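Long-range contact in dally-like, isoform A (Drosophila melanogaster, PDB 6XTZ), which is a cell-surface glypican that shields the lipid of Wnt proteins, enabling them to signal at a distance, and probably also binds Hedgehog proteins: residues E66-S77 and S211-L222. The protein carries 5 engineered substitutions. Sequence-based numbering, arbitrary orientation. Where two conformers were deposited one is given.
Sequences EGHTKDQISRMS and SEVAKKVLNVRL
Ser77 and Ser211 clasp the two helices together through a reciprocal pair of hydrogen bonds, each hydroxyl giving its proton to the other residue's backbone carbonyl. The CB of Ser77 points toward the other helix, and with OG anti to the backbone N (chi1 180°) the hydroxyl meets Ser211 O at 2.6 Å; Ser211 OG returns the bond to Ser77 O. Both donors stand somewhat out of the carbonyl planes, and Ser211 O also takes the helical N-H of Lys215 from the opposite face. Serine, small yet polar, suits this spot, for the CA atoms of Ser77 and Ser211 are 4.5 Å apart. Replacing Ser77 by an alanine removes its hydroxyl and would probably leave Ser211 O without a partner across the interface, the clasp reduced to one bond.

Apolar contacts fill the middle. Leu218 lays CD2 against Ile73 CB (3.7 Å) and Lys70 CA (3.7 Å), while its other branch, CD1, lies toward Ser74 CB; the leucine and isoleucine side chains run antiparallel alongside one another. Met76, bent at chi3 (67°), brings CE to Ala214 CB at 3.7 Å; the alanine's short side chain admits this close approach. Separately, the Ile73 CG2 methyl makes a van der Waals contact with the backbone oxygen Ala214 O.

At the far end Glu66 CG packs on Leu222 CD1 (3.7 Å), and its long chain lets OE2 accept a weak but nearly straight bond from the loop nitrogen Leu222 N (3.5 Å).

The axes of helices 66-77 and 211-216 run nearly antiparallel (163°), approaching to 8.7 Å within the elongated all-helical glypican core. Helix 459-467 covers Ile73 and Met76, helix 263-283 packs on Met76 and Val217, and helix 513-538 lies against Val213 and Val220.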
# COMPACT_ATOMS: atom_id res chain seq x y z
N GLU A 66 -21.20 -5.62 7.65
CA GLU A 66 -20.25 -6.50 6.98
C GLU A 66 -20.34 -6.36 5.46
O GLU A 66 -19.32 -6.45 4.77
CB GLU A 66 -20.49 -7.95 7.40
CG GLU A 66 -19.89 -8.28 8.76
CD GLU A 66 -20.15 -9.71 9.19
OE1 GLU A 66 -21.17 -10.29 8.76
OE2 GLU A 66 -19.34 -10.25 9.97
N GLY A 67 -21.54 -6.13 4.93
CA GLY A 67 -21.68 -5.92 3.50
C GLY A 67 -21.05 -4.61 3.04
O GLY A 67 -20.39 -4.56 2.01
N HIS A 68 -21.25 -3.54 3.81
CA HIS A 68 -20.72 -2.24 3.42
C HIS A 68 -19.20 -2.22 3.46
O HIS A 68 -18.55 -1.69 2.55
CB HIS A 68 -21.29 -1.14 4.32
CG HIS A 68 -20.84 0.24 3.96
ND1 HIS A 68 -21.58 1.08 3.14
CD2 HIS A 68 -19.73 0.94 4.30
CE1 HIS A 68 -20.94 2.22 3.00
NE2 HIS A 68 -19.82 2.16 3.69
N THR A 69 -18.60 -2.81 4.50
CA THR A 69 -17.15 -2.83 4.59
C THR A 69 -16.54 -3.77 3.54
O THR A 69 -15.48 -3.48 2.99
CB THR A 69 -16.71 -3.25 5.99
OG1 THR A 69 -17.19 -4.56 6.28
CG2 THR A 69 -17.24 -2.27 7.03
N LYS A 70 -17.21 -4.89 3.26
CA LYS A 70 -16.70 -5.81 2.25
C LYS A 70 -16.63 -5.15 0.88
O LYS A 70 -15.66 -5.34 0.15
CB LYS A 70 -17.58 -7.07 2.20
CG LYS A 70 -17.15 -8.08 1.15
CD LYS A 70 -18.09 -9.28 1.12
CE LYS A 70 -17.67 -10.28 0.06
NZ LYS A 70 -16.31 -10.83 0.32
N ASP A 71 -17.66 -4.38 0.52
CA ASP A 71 -17.66 -3.70 -0.77
C ASP A 71 -16.58 -2.62 -0.83
O ASP A 71 -15.92 -2.46 -1.86
CB ASP A 71 -19.04 -3.10 -1.04
CG ASP A 71 -19.09 -2.35 -2.36
OD1 ASP A 71 -18.97 -3.00 -3.42
OD2 ASP A 71 -19.26 -1.12 -2.33
N GLN A 72 -16.40 -1.88 0.26
CA GLN A 72 -15.39 -0.82 0.28
C GLN A 72 -13.98 -1.40 0.23
O GLN A 72 -13.13 -0.90 -0.52
CB GLN A 72 -15.56 0.05 1.53
CG GLN A 72 -16.83 0.88 1.53
CD GLN A 72 -16.78 2.01 0.52
OE1 GLN A 72 -15.75 2.65 0.34
NE2 GLN A 72 -17.91 2.26 -0.14
N ILE A 73 -13.72 -2.45 1.01
CA ILE A 73 -12.36 -2.98 1.10
C ILE A 73 -11.98 -3.71 -0.18
O ILE A 73 -10.88 -3.51 -0.71
CB ILE A 73 -12.24 -3.91 2.33
CG1 ILE A 73 -12.40 -3.10 3.62
CG2 ILE A 73 -10.92 -4.64 2.31
CD1 ILE A 73 -12.48 -3.96 4.87
N SER A 74 -12.87 -4.55 -0.70
CA SER A 74 -12.53 -5.32 -1.90
C SER A 74 -12.37 -4.43 -3.12
O SER A 74 -11.56 -4.74 -4.01
CB SER A 74 -13.60 -6.38 -2.16
OG SER A 74 -14.83 -5.79 -2.52
N ARG A 75 -13.11 -3.33 -3.20
CA ARG A 75 -12.97 -2.42 -4.33
C ARG A 75 -11.65 -1.66 -4.27
O ARG A 75 -11.00 -1.46 -5.30
CB ARG A 75 -14.16 -1.46 -4.38
CG ARG A 75 -14.20 -0.55 -5.59
CD ARG A 75 -15.64 -0.31 -6.03
NE ARG A 75 -16.55 -0.27 -4.89
CZ ARG A 75 -16.85 0.82 -4.21
NH1 ARG A 75 -16.31 1.99 -4.54
NH2 ARG A 75 -17.69 0.76 -3.18
N MET A 76 -11.25 -1.23 -3.08
CA MET A 76 -9.93 -0.62 -2.92
C MET A 76 -8.83 -1.63 -3.21
O MET A 76 -7.86 -1.33 -3.91
CB MET A 76 -9.77 -0.04 -1.52
CG MET A 76 -8.37 0.49 -1.25
SD MET A 76 -8.04 0.84 0.49
CE MET A 76 -8.05 -0.82 1.17
N SER A 77 -8.96 -2.84 -2.66
CA SER A 77 -7.97 -3.88 -2.90
C SER A 77 -7.87 -4.22 -4.38
O SER A 77 -6.77 -4.43 -4.91
CB SER A 77 -8.32 -5.13 -2.09
OG SER A 77 -7.38 -6.17 -2.31
N SER A 211 -2.42 -4.33 -1.39
CA SER A 211 -3.66 -4.87 -1.92
C SER A 211 -3.94 -6.25 -1.34
O SER A 211 -5.10 -6.61 -1.11
CB SER A 211 -3.61 -4.93 -3.44
OG SER A 211 -4.75 -5.59 -3.96
N GLU A 212 -2.89 -7.04 -1.10
CA GLU A 212 -3.08 -8.38 -0.56
C GLU A 212 -3.49 -8.33 0.91
O GLU A 212 -4.42 -9.04 1.32
CB GLU A 212 -1.80 -9.20 -0.72
CG GLU A 212 -1.39 -9.43 -2.17
CD GLU A 212 -0.03 -10.08 -2.30
OE1 GLU A 212 0.73 -10.07 -1.31
OE2 GLU A 212 0.29 -10.59 -3.39
N VAL A 213 -2.82 -7.51 1.71
CA VAL A 213 -3.15 -7.44 3.13
C VAL A 213 -4.52 -6.81 3.33
O VAL A 213 -5.25 -7.17 4.27
CB VAL A 213 -2.06 -6.70 3.93
CG1 VAL A 213 -0.72 -7.41 3.79
CG2 VAL A 213 -1.96 -5.24 3.50
N ALA A 214 -4.91 -5.87 2.47
CA ALA A 214 -6.24 -5.29 2.57
C ALA A 214 -7.31 -6.33 2.29
O ALA A 214 -8.35 -6.36 2.96
CB ALA A 214 -6.38 -4.11 1.60
N LYS A 215 -7.07 -7.21 1.31
CA LYS A 215 -8.04 -8.26 1.00
C LYS A 215 -8.17 -9.25 2.15
O LYS A 215 -9.26 -9.77 2.40
CB LYS A 215 -7.63 -8.98 -0.28
CG LYS A 215 -8.67 -9.96 -0.81
CD LYS A 215 -8.23 -10.53 -2.15
CE LYS A 215 -9.27 -11.50 -2.71
NZ LYS A 215 -8.84 -12.07 -4.02
N LYS A 216 -7.07 -9.53 2.86
CA LYS A 216 -7.12 -10.47 3.98
C LYS A 216 -7.89 -9.92 5.18
O LYS A 216 -8.36 -10.71 6.00
CB LYS A 216 -5.71 -10.85 4.41
CG LYS A 216 -4.95 -11.70 3.41
CD LYS A 216 -5.48 -13.12 3.38
CE LYS A 216 -4.64 -14.01 2.49
NZ LYS A 216 -5.12 -15.42 2.50
N VAL A 217 -8.03 -8.60 5.29
CA VAL A 217 -8.83 -8.02 6.37
C VAL A 217 -10.28 -8.46 6.27
O VAL A 217 -11.00 -8.48 7.28
CB VAL A 217 -8.68 -6.48 6.37
CG1 VAL A 217 -9.50 -5.85 7.48
CG2 VAL A 217 -7.22 -6.09 6.51
N LEU A 218 -10.73 -8.84 5.07
CA LEU A 218 -12.10 -9.32 4.89
C LEU A 218 -12.37 -10.61 5.67
O LEU A 218 -13.53 -10.94 5.90
CB LEU A 218 -12.38 -9.56 3.41
CG LEU A 218 -12.33 -8.34 2.49
CD1 LEU A 218 -12.51 -8.76 1.04
CD2 LEU A 218 -13.40 -7.34 2.88
N ASN A 219 -11.32 -11.34 6.06
CA ASN A 219 -11.49 -12.59 6.79
C ASN A 219 -11.88 -12.38 8.25
O ASN A 219 -12.25 -13.35 8.91
CB ASN A 219 -10.21 -13.42 6.72
CG ASN A 219 -9.81 -13.75 5.30
OD1 ASN A 219 -10.64 -13.80 4.39
ND2 ASN A 219 -8.51 -13.98 5.09
N VAL A 220 -11.79 -11.16 8.76
CA VAL A 220 -12.07 -10.88 10.16
C VAL A 220 -13.56 -10.61 10.32
O VAL A 220 -14.08 -9.63 9.78
CB VAL A 220 -11.23 -9.70 10.68
CG1 VAL A 220 -11.40 -9.55 12.18
CG2 VAL A 220 -9.77 -9.89 10.31
N ARG A 221 -14.24 -11.47 11.07
CA ARG A 221 -15.67 -11.32 11.32
C ARG A 221 -15.91 -10.43 12.53
O ARG A 221 -15.09 -10.35 13.45
CB ARG A 221 -16.32 -12.68 11.54
CG ARG A 221 -16.19 -13.64 10.36
CD ARG A 221 -16.81 -14.99 10.69
NE ARG A 221 -16.73 -15.92 9.57
CZ ARG A 221 -15.71 -16.75 9.35
NH1 ARG A 221 -15.73 -17.56 8.30
NH2 ARG A 221 -14.68 -16.76 10.18
N LEU A 222 -17.06 -9.76 12.53
CA LEU A 222 -17.47 -8.99 13.69
C LEU A 222 -17.76 -9.93 14.86
O LEU A 222 -18.20 -11.07 14.68
CB LEU A 222 -18.71 -8.15 13.36
CG LEU A 222 -18.54 -7.19 12.18
CD1 LEU A 222 -19.83 -6.43 11.92
CD2 LEU A 222 -17.39 -6.23 12.44